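Local coordinates for protein acetyl-CoA C-acetyltransferase (Syntrophomonas wolfei subsp. wolfei, PDB 7N7Z) that probably catalyses the reversible condensation of two acetyl-CoA molecules to acetoacetyl-CoA and CoA, as a thiolase, at residues P301-Q306 and A396-R401. Residues are numbered along the deposited sequence; the frame is centred on the assembly and turned at random.
Sequences PKVLKQ and ASLWTR
Val303 meets the strand with both methyls: CG1 sits between its own backbone N and carbonyl carbon (chi1 67°), and CG2 lies anti to the N, beside the carbonyl carbon. Leu398 answers with CG anti to its carbonyl carbon (chi1 -61°), which sets CG 3.9 Å from Val303 CG2, and chi2 then brings CD1 to the helix. This is helix-on-sheet packing in the C-terminal half of the thiolase fold, where helix 296-307 lies against strand 394-400; the axes of 301-306 and 396-400 approach to 7.7 Å at 41°. The contact is apolar and buried, with no hydrogen bond across it. CG1 of Val303 rests on CB of Ala396 at 3.6 Å, while its CG2 reaches CD1 of Leu398 at 3.7 Å. Leu304 crosses Leu398 at about a right angle, bringing its CD2 within 3.8 Å of Leu398 CD1, and Trp309 also touches both leucines. With an alanine at Leu398, Val303 CG2 and Leu304 CD2 would probably lose the methyl they share, opening a gap under the helix. Val303 also packs on Cys283 of the neighbouring strand 277-285, and Lys302 is salt-bridged to Glu285 at the end of that strand. Ser397 and Trp399 pack against Ile368 and Met371 of helix 360-378; there Ser397 OG lies close to the plane of the Trp399 ring, at its edge, and accepts a fairly straight hydrogen bond from NE1 at 3.1 Å.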
loop_
_atom_site.group_PDB
_atom_site.type_symbol
_atom_site.label_atom_id
_atom_site.label_comp_id
_atom_site.label_asym_id
_atom_site.label_seq_id
_atom_site.Cartn_x
_atom_site.Cartn_y
_atom_site.Cartn_z
ATOM N N PRO B 301 4.330 -24.058 38.471
ATOM C CA PRO B 301 4.805 -24.231 39.853
ATOM C C PRO B 301 4.714 -22.958 40.673
ATOM O O PRO B 301 4.448 -23.023 41.881
ATOM C CB PRO B 301 6.263 -24.684 39.676
ATOM C CG PRO B 301 6.366 -25.158 38.261
ATOM C CD PRO B 301 5.387 -24.338 37.484
ATOM N N LYS B 302 4.923 -21.797 40.051
ATOM C CA LYS B 302 4.896 -20.540 40.792
ATOM C C LYS B 302 3.505 -20.257 41.348
ATOM O O LYS B 302 3.343 -20.017 42.550
ATOM C CB LYS B 302 5.359 -19.394 39.894
ATOM C CG LYS B 302 5.523 -18.071 40.622
ATOM C CD LYS B 302 6.189 -17.033 39.738
ATOM C CE LYS B 302 5.734 -15.628 40.091
ATOM N NZ LYS B 302 6.240 -14.616 39.122
ATOM N N VAL B 303 2.486 -20.275 40.485
ATOM C CA VAL B 303 1.129 -19.985 40.940
ATOM C C VAL B 303 0.705 -20.981 42.013
ATOM O O VAL B 303 0.002 -20.626 42.968
ATOM C CB VAL B 303 0.152 -19.977 39.750
ATOM C CG1 VAL B 303 0.015 -21.370 39.147
ATOM C CG2 VAL B 303 -1.204 -19.437 40.182
ATOM N N LEU B 304 1.126 -22.240 41.878
ATOM C CA LEU B 304 0.815 -23.231 42.903
ATOM C C LEU B 304 1.433 -22.842 44.240
ATOM O O LEU B 304 0.823 -23.039 45.297
ATOM C CB LEU B 304 1.303 -24.610 42.464
ATOM C CG LEU B 304 0.438 -25.331 41.428
ATOM C CD1 LEU B 304 1.172 -26.546 40.877
ATOM C CD2 LEU B 304 -0.900 -25.739 42.025
ATOM N N LYS B 305 2.646 -22.287 44.213
ATOM C CA LYS B 305 3.280 -21.833 45.447
ATOM C C LYS B 305 2.513 -20.666 46.053
ATOM O O LYS B 305 2.214 -20.660 47.253
ATOM C CB LYS B 305 4.733 -21.440 45.172
ATOM C CG LYS B 305 5.638 -21.513 46.393
ATOM C CD LYS B 305 7.003 -20.900 46.113
ATOM C CE LYS B 305 7.276 -19.704 47.013
ATOM N NZ LYS B 305 8.447 -18.906 46.547
ATOM N N GLN B 306 2.174 -19.669 45.231
ATOM C CA GLN B 306 1.459 -18.500 45.731
ATOM C C GLN B 306 0.157 -18.886 46.424
ATOM O O GLN B 306 -0.272 -18.201 47.359
ATOM C CB GLN B 306 1.172 -17.529 44.583
ATOM C CG GLN B 306 2.415 -17.002 43.882
ATOM C CD GLN B 306 2.125 -15.801 42.997
ATOM O OE1 GLN B 306 1.068 -15.717 42.369
ATOM N NE2 GLN B 306 3.065 -14.864 42.944
ATOM N N ALA B 396 -0.141 -18.407 34.463
ATOM C CA ALA B 396 -0.901 -19.527 34.994
ATOM C C ALA B 396 -1.881 -18.988 36.024
ATOM O O ALA B 396 -1.629 -17.962 36.659
ATOM C CB ALA B 396 0.010 -20.588 35.621
ATOM N N SER B 397 -3.003 -19.685 36.183
ATOM C CA SER B 397 -4.038 -19.252 37.111
ATOM C C SER B 397 -4.731 -20.475 37.693
ATOM O O SER B 397 -4.807 -21.527 37.052
ATOM C CB SER B 397 -5.059 -18.336 36.426
ATOM O OG SER B 397 -5.593 -18.943 35.262
ATOM N N LEU B 398 -5.237 -20.320 38.916
ATOM C CA LEU B 398 -5.898 -21.395 39.642
ATOM C C LEU B 398 -7.258 -20.926 40.133
ATOM O O LEU B 398 -7.428 -19.763 40.511
ATOM C CB LEU B 398 -5.053 -21.867 40.826
ATOM C CG LEU B 398 -3.681 -22.432 40.458
ATOM C CD1 LEU B 398 -2.764 -22.431 41.672
ATOM C CD2 LEU B 398 -3.814 -23.832 39.879
ATOM N N TRP B 399 -8.226 -21.841 40.123
ATOM C CA TRP B 399 -9.608 -21.513 40.436
ATOM C C TRP B 399 -10.240 -22.689 41.167
ATOM O O TRP B 399 -9.774 -23.828 41.067
ATOM C CB TRP B 399 -10.406 -21.182 39.166
ATOM C CG TRP B 399 -9.708 -20.229 38.225
ATOM C CD1 TRP B 399 -8.626 -20.496 37.431
ATOM C CD2 TRP B 399 -10.053 -18.861 37.979
ATOM N NE1 TRP B 399 -8.278 -19.381 36.712
ATOM C CE2 TRP B 399 -9.138 -18.362 37.030
ATOM C CE3 TRP B 399 -11.047 -18.009 38.470
ATOM C CZ2 TRP B 399 -9.186 -17.052 36.563
ATOM C CZ3 TRP B 399 -11.093 -16.707 38.006
ATOM C CH2 TRP B 399 -10.169 -16.241 37.060
ATOM N N THR B 400 -11.309 -22.401 41.907
ATOM C CA THR B 400 -12.058 -23.432 42.610
ATOM C C THR B 400 -13.544 -23.111 42.555
ATOM O O THR B 400 -13.946 -21.945 42.559
ATOM C CB THR B 400 -11.622 -23.570 44.078
ATOM O OG1 THR B 400 -12.284 -24.699 44.667
ATOM C CG2 THR B 400 -11.962 -22.312 44.874
ATOM N N ARG B 401 -14.358 -24.169 42.508
ATOM C CA ARG B 401 -15.809 -24.048 42.574
ATOM C C ARG B 401 -16.330 -24.106 44.006
ATOM O O ARG B 401 -17.463 -24.549 44.235
ATOM C CB ARG B 401 -16.462 -25.139 41.724
ATOM C CG ARG B 401 -16.117 -25.050 40.246
ATOM C CD ARG B 401 -16.776 -26.161 39.450
ATOM N NE ARG B 401 -18.224 -26.002 39.389
ATOM C CZ ARG B 401 -19.089 -27.002 39.287
ATOM N NH1 ARG B 401 -18.688 -28.263 39.232
ATOM N NH2 ARG B 401 -20.390 -26.732 39.241
#